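Local coordinates for LPG0439 HIT-related domain-containing protein (Legionella pneumophila subsp. pneumophila, PDB 5L0L), which is of unknown function but carries a HIT-related domain, here crystallised as a fragment of a longer protein predicted to be membrane-bound, at residues I29-V39 / E75-M86. Residues are numbered along the deposited sequence; the frame is centred on the assembly and turned at random.
Sequences ITVRNKYHYSV and EQRGLNDVASLM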
ATOM      1  N   ILE A  29      -5.218  -0.050  17.712  1.00 23.13           N
ATOM      2  CA  ILE A  29      -4.574   1.257  17.587  1.00 23.98           C
ATOM      3  C   ILE A  29      -5.655   2.286  17.253  1.00 24.71           C
ATOM      4  O   ILE A  29      -6.418   2.089  16.304  1.00 23.89           O
ATOM      5  CB  ILE A  29      -3.454   1.228  16.540  1.00 23.97           C
ATOM      6  CG1 ILE A  29      -2.529   0.028  16.878  1.00 24.28           C
ATOM      7  CG2 ILE A  29      -2.762   2.597  16.463  1.00 24.58           C
ATOM      8  CD1 ILE A  29      -1.225  -0.161  16.136  1.00 24.63           C
ATOM      9  N   THR A  30      -5.715   3.357  18.062  1.00 25.73           N
ATOM     10  CA  THR A  30      -6.710   4.424  17.896  1.00 26.95           C
ATOM     11  C   THR A  30      -6.007   5.672  17.390  1.00 26.95           C
ATOM     12  O   THR A  30      -4.963   6.058  17.924  1.00 26.75           O
ATOM     13  CB  THR A  30      -7.448   4.730  19.199  1.00 28.91           C
ATOM     14  OG1 THR A  30      -8.172   3.566  19.600  1.00 30.17           O
ATOM     15  CG2 THR A  30      -8.455   5.889  18.997  1.00 29.55           C
ATOM     16  N   VAL A  31      -6.570   6.264  16.338  1.00 26.87           N
ATOM     17  CA  VAL A  31      -5.996   7.407  15.658  1.00 27.73           C
ATOM     18  C   VAL A  31      -6.839   8.661  15.991  1.00 29.81           C
ATOM     19  O   VAL A  31      -8.059   8.645  15.792  1.00 29.11           O
ATOM     20  CB  VAL A  31      -5.997   7.225  14.131  1.00 27.03           C
ATOM     21  CG1 VAL A  31      -5.424   8.454  13.435  1.00 27.44           C
ATOM     22  CG2 VAL A  31      -5.171   6.000  13.756  1.00 26.25           C
ATOM     23  N   ARG A  32      -6.170   9.683  16.545  1.00 32.62           N
ATOM     24  CA  ARG A  32      -6.764  11.016  16.823  1.00 35.32           C
ATOM     25  C   ARG A  32      -7.976  10.874  17.713  1.00 36.82           C
ATOM     26  O   ARG A  32      -8.999  11.516  17.487  1.00 37.19           O
ATOM     27  CB  ARG A  32      -7.125  11.743  15.511  1.00 36.77           C
ATOM     28  CG  ARG A  32      -5.908  12.130  14.677  1.00 38.30           C
ATOM     29  CD  ARG A  32      -6.213  12.482  13.214  1.00 40.08           C
ATOM     30  NE  ARG A  32      -4.930  12.756  12.556  1.00 41.98           N
ATOM     31  CZ  ARG A  32      -4.256  11.945  11.723  1.00 43.65           C
ATOM     32  NH1 ARG A  32      -4.757  10.784  11.276  1.00 42.52           N
ATOM     33  NH2 ARG A  32      -3.062  12.348  11.264  1.00 45.03           N
ATOM     34  N   ASN A  33      -7.841   9.988  18.697  1.00 37.60           N
ATOM     35  CA  ASN A  33      -8.865   9.649  19.680  1.00 39.92           C
ATOM     36  C   ASN A  33     -10.264   9.282  19.153  1.00 38.63           C
ATOM     37  O   ASN A  33     -11.266   9.454  19.849  1.00 40.54           O
ATOM     38  CB  ASN A  33      -8.947  10.781  20.736  1.00 43.86           C
ATOM     39  CG  ASN A  33      -9.145  10.245  22.136  1.00 47.46           C
ATOM     40  OD1 ASN A  33      -8.527   9.239  22.531  1.00 50.09           O
ATOM     41  ND2 ASN A  33     -10.000  10.913  22.914  1.00 51.68           N
ATOM     42  N   LYS A  34     -10.329   8.733  17.953  1.00 35.79           N
ATOM     43  CA  LYS A  34     -11.587   8.556  17.265  1.00 35.39           C
ATOM     44  C   LYS A  34     -11.666   7.311  16.371  1.00 32.80           C
ATOM     45  O   LYS A  34     -12.670   6.601  16.394  1.00 33.11           O
ATOM     46  CB  LYS A  34     -11.864   9.804  16.429  1.00 37.55           C
ATOM     47  CG  LYS A  34     -13.275   9.861  15.879  1.00 40.19           C
ATOM     48  CD  LYS A  34     -13.580  11.161  15.138  1.00 42.24           C
ATOM     49  CE  LYS A  34     -14.773  10.964  14.207  1.00 43.93           C
ATOM     50  NZ  LYS A  34     -15.104  12.197  13.443  1.00 46.13           N
ATOM     51  N   TYR A  35     -10.646   7.085  15.546  1.00 28.94           N
ATOM     52  CA  TYR A  35     -10.699   5.989  14.562  1.00 27.18           C
ATOM     53  C   TYR A  35      -9.937   4.787  15.103  1.00 25.51           C
ATOM     54  O   TYR A  35      -8.767   4.920  15.484  1.00 24.86           O
ATOM     55  CB  TYR A  35     -10.149   6.448  13.220  1.00 27.02           C
ATOM     56  CG  TYR A  35     -10.914   7.628  12.652  1.00 27.72           C
ATOM     57  CD1 TYR A  35     -12.127   7.452  11.978  1.00 27.88           C
ATOM     58  CD2 TYR A  35     -10.444   8.933  12.830  1.00 28.54           C
ATOM     59  CE1 TYR A  35     -12.842   8.544  11.472  1.00 28.62           C
ATOM     60  CE2 TYR A  35     -11.149  10.033  12.324  1.00 29.10           C
ATOM     61  CZ  TYR A  35     -12.344   9.833  11.655  1.00 29.27           C
ATOM     62  OH  TYR A  35     -13.028  10.933  11.174  1.00 29.89           O
ATOM     63  N   HIS A  36     -10.613   3.645  15.170  1.00 24.54           N
ATOM     64  CA  HIS A  36     -10.055   2.434  15.805  1.00 23.92           C
ATOM     65  C   HIS A  36      -9.674   1.409  14.731  1.00 22.28           C
ATOM     66  O   HIS A  36     -10.491   1.113  13.843  1.00 22.02           O
ATOM     67  CB  HIS A  36     -11.088   1.784  16.716  1.00 25.18           C
ATOM     68  CG  HIS A  36     -11.666   2.714  17.734  1.00 26.94           C
ATOM     69  ND1 HIS A  36     -10.916   3.249  18.758  1.00 28.09           N
ATOM     70  CD2 HIS A  36     -12.918   3.222  17.872  1.00 28.06           C
ATOM     71  CE1 HIS A  36     -11.682   4.055  19.484  1.00 28.75           C
ATOM     72  NE2 HIS A  36     -12.897   4.053  18.968  1.00 28.81           N
ATOM     73  N   TYR A  37      -8.478   0.847  14.851  1.00 20.88           N
ATOM     74  CA  TYR A  37      -7.922  -0.124  13.882  1.00 19.85           C
ATOM     75  C   TYR A  37      -7.363  -1.350  14.600  1.00 19.42           C
ATOM     76  O   TYR A  37      -6.828  -1.216  15.704  1.00 20.14           O
ATOM     77  CB  TYR A  37      -6.797   0.532  13.062  1.00 19.40           C
ATOM     78  CG  TYR A  37      -7.258   1.747  12.293  1.00 19.51           C
ATOM     79  CD1 TYR A  37      -7.292   2.994  12.900  1.00 19.77           C
ATOM     80  CD2 TYR A  37      -7.699   1.639  10.978  1.00 19.45           C
ATOM     81  CE1 TYR A  37      -7.729   4.123  12.220  1.00 20.19           C
ATOM     82  CE2 TYR A  37      -8.151   2.764  10.288  1.00 19.71           C
ATOM     83  CZ  TYR A  37      -8.187   3.996  10.926  1.00 20.11           C
ATOM     84  OH  TYR A  37      -8.642   5.101  10.250  1.00 20.58           O
ATOM     85  N   SER A  38      -7.522  -2.538  14.016  1.00 18.78           N
ATOM     86  CA  SER A  38      -6.905  -3.761  14.508  1.00 18.29           C
ATOM     87  C   SER A  38      -5.702  -4.139  13.658  1.00 17.30           C
ATOM     88  O   SER A  38      -5.681  -3.874  12.460  1.00 16.93           O
ATOM     89  CB  SER A  38      -7.883  -4.936  14.519  1.00 18.81           C
ATOM     90  OG  SER A  38      -8.292  -5.284  13.235  1.00 19.49           O
ATOM     91  N   VAL A  39      -4.689  -4.681  14.303  1.00 16.65           N
ATOM     92  CA  VAL A  39      -3.525  -5.244  13.666  1.00 15.98           C
ATOM     93  C   VAL A  39      -3.456  -6.707  14.084  1.00 15.66           C
ATOM     94  O   VAL A  39      -3.325  -7.007  15.279  1.00 15.85           O
ATOM     95  CB  VAL A  39      -2.244  -4.502  14.076  1.00 16.10           C
ATOM     96  CG1 VAL A  39      -1.036  -5.167  13.447  1.00 15.89           C
ATOM     97  CG2 VAL A  39      -2.357  -2.996  13.727  1.00 16.44           C
ATOM     98  N   GLU A  75     -10.726   8.253   7.529  1.00 22.11           N
ATOM     99  CA  GLU A  75     -10.648   6.805   7.741  1.00 21.55           C
ATOM    100  C   GLU A  75      -9.460   6.215   6.994  1.00 20.82           C
ATOM    101  O   GLU A  75      -8.686   5.433   7.560  1.00 20.14           O
ATOM    102  CB  GLU A  75     -11.985   6.127   7.346  1.00 21.58           C
ATOM    103  CG  GLU A  75     -13.127   6.474   8.310  1.00 22.35           C
ATOM    104  CD  GLU A  75     -14.529   6.109   7.843  1.00 22.59           C
ATOM    105  OE1 GLU A  75     -14.776   5.951   6.624  1.00 22.44           O
ATOM    106  OE2 GLU A  75     -15.396   5.967   8.724  1.00 22.90           O
ATOM    107  N   GLN A  76      -9.315   6.592   5.727  1.00 20.59           N
ATOM    108  CA  GLN A  76      -8.172   6.152   4.928  1.00 20.41           C
ATOM    109  C   GLN A  76      -6.846   6.652   5.499  1.00 20.85           C
ATOM    110  O   GLN A  76      -5.832   5.918   5.563  1.00 19.73           O
ATOM    111  CB  GLN A  76      -8.346   6.602   3.467  1.00 20.28           C
ATOM    112  CG  GLN A  76      -7.159   6.247   2.564  1.00 19.74           C
ATOM    113  CD  GLN A  76      -7.121   4.756   2.237  1.00 19.32           C
ATOM    114  OE1 GLN A  76      -6.308   3.962   2.807  1.00 19.67           O
ATOM    115  NE2 GLN A  76      -8.000   4.352   1.381  1.00 18.96           N
ATOM    116  N   ARG A  77      -6.833   7.920   5.900  1.00 21.98           N
ATOM    117  CA  ARG A  77      -5.631   8.498   6.445  1.00 23.19           C
ATOM    118  C   ARG A  77      -5.177   7.764   7.716  1.00 21.63           C
ATOM    119  O   ARG A  77      -3.986   7.538   7.915  1.00 20.70           O
ATOM    120  CB  ARG A  77      -5.830   9.980   6.749  1.00 26.61           C
ATOM    121  CG  ARG A  77      -4.506  10.667   6.939  1.00 30.05           C
ATOM    122  CD  ARG A  77      -4.667  12.040   7.514  1.00 35.03           C
ATOM    123  NE  ARG A  77      -3.361  12.687   7.518  1.00 38.53           N
ATOM    124  CZ  ARG A  77      -3.125  13.854   8.083  1.00 40.66           C
ATOM    125  NH1 ARG A  77      -1.897  14.374   8.011  1.00 42.70           N
ATOM    126  NH2 ARG A  77      -4.102  14.494   8.695  1.00 42.48           N
ATOM    127  N   GLY A  78      -6.136   7.432   8.570  1.00 20.75           N
ATOM    128  CA  GLY A  78      -5.846   6.711   9.812  1.00 20.26           C
ATOM    129  C   GLY A  78      -5.279   5.315   9.529  1.00 19.11           C
ATOM    130  O   GLY A  78      -4.342   4.907  10.184  1.00 18.91           O
ATOM    131  N   LEU A  79      -5.856   4.608   8.561  1.00 18.40           N
ATOM    132  CA  LEU A  79      -5.320   3.289   8.131  1.00 17.79           C
ATOM    133  C   LEU A  79      -3.864   3.443   7.738  1.00 17.59           C
ATOM    134  O   LEU A  79      -2.998   2.673   8.153  1.00 17.23           O
ATOM    135  CB  LEU A  79      -6.127   2.720   6.964  1.00 17.44           C
ATOM    136  CG  LEU A  79      -5.792   1.266   6.610  1.00 16.99           C
ATOM    137  CD1 LEU A  79      -6.406   0.328   7.620  1.00 17.11           C
ATOM    138  CD2 LEU A  79      -6.260   0.868   5.235  1.00 16.68           C
ATOM    139  N   ASN A  80      -3.597   4.436   6.908  1.00 17.68           N
ATOM    140  CA  ASN A  80      -2.250   4.675   6.414  1.00 17.92           C
ATOM    141  C   ASN A  80      -1.273   5.118   7.497  1.00 18.22           C
ATOM    142  O   ASN A  80      -0.097   4.816   7.409  1.00 17.84           O
ATOM    143  CB  ASN A  80      -2.293   5.674   5.252  1.00 18.33           C
ATOM    144  CG  ASN A  80      -2.888   5.063   3.993  1.00 18.48           C
ATOM    145  OD1 ASN A  80      -3.412   3.953   4.007  1.00 18.87           O
ATOM    146  ND2 ASN A  80      -2.760   5.750   2.885  1.00 19.12           N
ATOM    147  N   ASP A  81      -1.757   5.845   8.507  1.00 18.85           N
ATOM    148  CA  ASP A  81      -0.906   6.182   9.665  1.00 19.72           C
ATOM    149  C   ASP A  81      -0.532   4.917  10.455  1.00 18.74           C
ATOM    150  O   ASP A  81       0.621   4.750  10.870  1.00 18.80           O
ATOM    151  CB  ASP A  81      -1.617   7.165  10.610  1.00 21.25           C
ATOM    152  CG  ASP A  81      -1.657   8.593  10.086  1.00 23.23           C
ATOM    153  OD1 ASP A  81      -0.959   8.960   9.105  1.00 24.25           O
ATOM    154  OD2 ASP A  81      -2.413   9.408  10.711  1.00 25.10           O
ATOM    155  N   VAL A  82      -1.517   4.060  10.714  1.00 17.94           N
ATOM    156  CA  VAL A  82      -1.255   2.799  11.417  1.00 17.50           C
ATOM    157  C   VAL A  82      -0.273   1.936  10.594  1.00 16.83           C
ATOM    158  O   VAL A  82       0.668   1.315  11.154  1.00 16.64           O
ATOM    159  CB  VAL A  82      -2.548   2.035  11.718  1.00 17.40           C
ATOM    160  CG1 VAL A  82      -2.234   0.676  12.347  1.00 17.23           C
ATOM    161  CG2 VAL A  82      -3.429   2.839  12.669  1.00 18.01           C
ATOM    162  N   ALA A  83      -0.455   1.920   9.263  1.00 16.41           N
ATOM    163  CA  ALA A  83       0.527   1.283   8.384  1.00 15.96           C
ATOM    164  C   ALA A  83       1.938   1.868   8.559  1.00 16.11           C
ATOM    165  O   ALA A  83       2.906   1.121   8.706  1.00 15.83           O
ATOM    166  CB  ALA A  83       0.064   1.298   6.923  1.00 15.80           C
ATOM    167  N   SER A  84       2.061   3.193   8.585  1.00 16.40           N
ATOM    168  CA  SER A  84       3.370   3.838   8.779  1.00 16.65           C
ATOM    169  C   SER A  84       4.038   3.375  10.072  1.00 16.61           C
ATOM    170  O   SER A  84       5.243   3.071  10.077  1.00 16.65           O
ATOM    171  CB  SER A  84       3.219   5.357   8.785  1.00 17.18           C
ATOM    172  OG  SER A  84       2.717   5.798   7.529  1.00 17.49           O
ATOM    173  N   LEU A  85       3.257   3.291  11.145  1.00 16.66           N
ATOM    174  CA  LEU A  85       3.743   2.766  12.442  1.00 16.77           C
ATOM    175  C   LEU A  85       4.249   1.318  12.285  1.00 16.39           C
ATOM    176  O   LEU A  85       5.371   0.997  12.649  1.00 16.24           O
ATOM    177  CB  LEU A  85       2.624   2.813  13.496  1.00 17.01           C
ATOM    178  CG  LEU A  85       2.876   2.064  14.811  1.00 17.24           C
ATOM    179  CD1 LEU A  85       4.113   2.593  15.475  1.00 17.68           C
ATOM    180  CD2 LEU A  85       1.673   2.161  15.753  1.00 17.60           C
HETATM  181  N   MSE A  86       3.406   0.457  11.710  1.00 16.05           N
HETATM  182  CA  MSE A  86       3.758  -0.958  11.603  1.00 15.80           C
HETATM  183  C   MSE A  86       4.950  -1.214  10.728  1.00 15.69           C
HETATM  184  O   MSE A  86       5.648  -2.204  10.942  1.00 15.44           O
HETATM  185  CB  MSE A  86       2.587  -1.847  11.179  1.00 15.69           C
HETATM  186  CG  MSE A  86       1.430  -1.860  12.158  1.00 16.02           C
HETATM  187 SE   MSE A  86       1.958  -2.369  13.989  1.00 16.83          SE
HETATM  188  CE  MSE A  86       2.793  -4.076  13.578  1.00 16.43           C
TER
HETATM  189  O   HOH W   1      -1.293  11.516   8.971  1.00 43.23           O
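Val82 points from helix 75-86 into the beta-hairpin 29-39: its CG2 lies 3.8 Å from Val31 CG2 and also meets Ile29 and the Tyr37 ring, while CG1 reaches Val39 and Ile29. Compact branched residues suit this buried layer, where helix 73-92 packs on the antiparallel sheet of the HIT-related domain; Ile29 CD1 touches Leu85 CD2 at 3.7 Å. Gly78, with no side chain, leaves room for the Tyr37 hydroxyl, whose OH lies 3.3 Å from Gly78 CA. With CG anti to its carbonyl carbon (chi1 -59°), Tyr37 sends its ring up against the helix, and Tyr37 OH donates a hydrogen bond of 2.7 Å to Glu75 O, in the carbonyl plane on a lone pair; that oxygen also accepts from Leu79 N.

The other side is polar and looser, with Arg32 partly exposed, though Arg77 and Asp81 are buried in the dimer. Arg32 NH1 lies 2.8 Å from Asp81 OD2 in a salt bridge, its N-H...O angle a bent 135°. The Arg32 guanidinium stacks on that of Arg77, planes 12° apart; Arg32 also packs on Arg77 of the second subunit. The Asp81 carboxylate probably offsets the positive charge gathered here; an apolar interior thus adjoins a charged edge bridged by water 1.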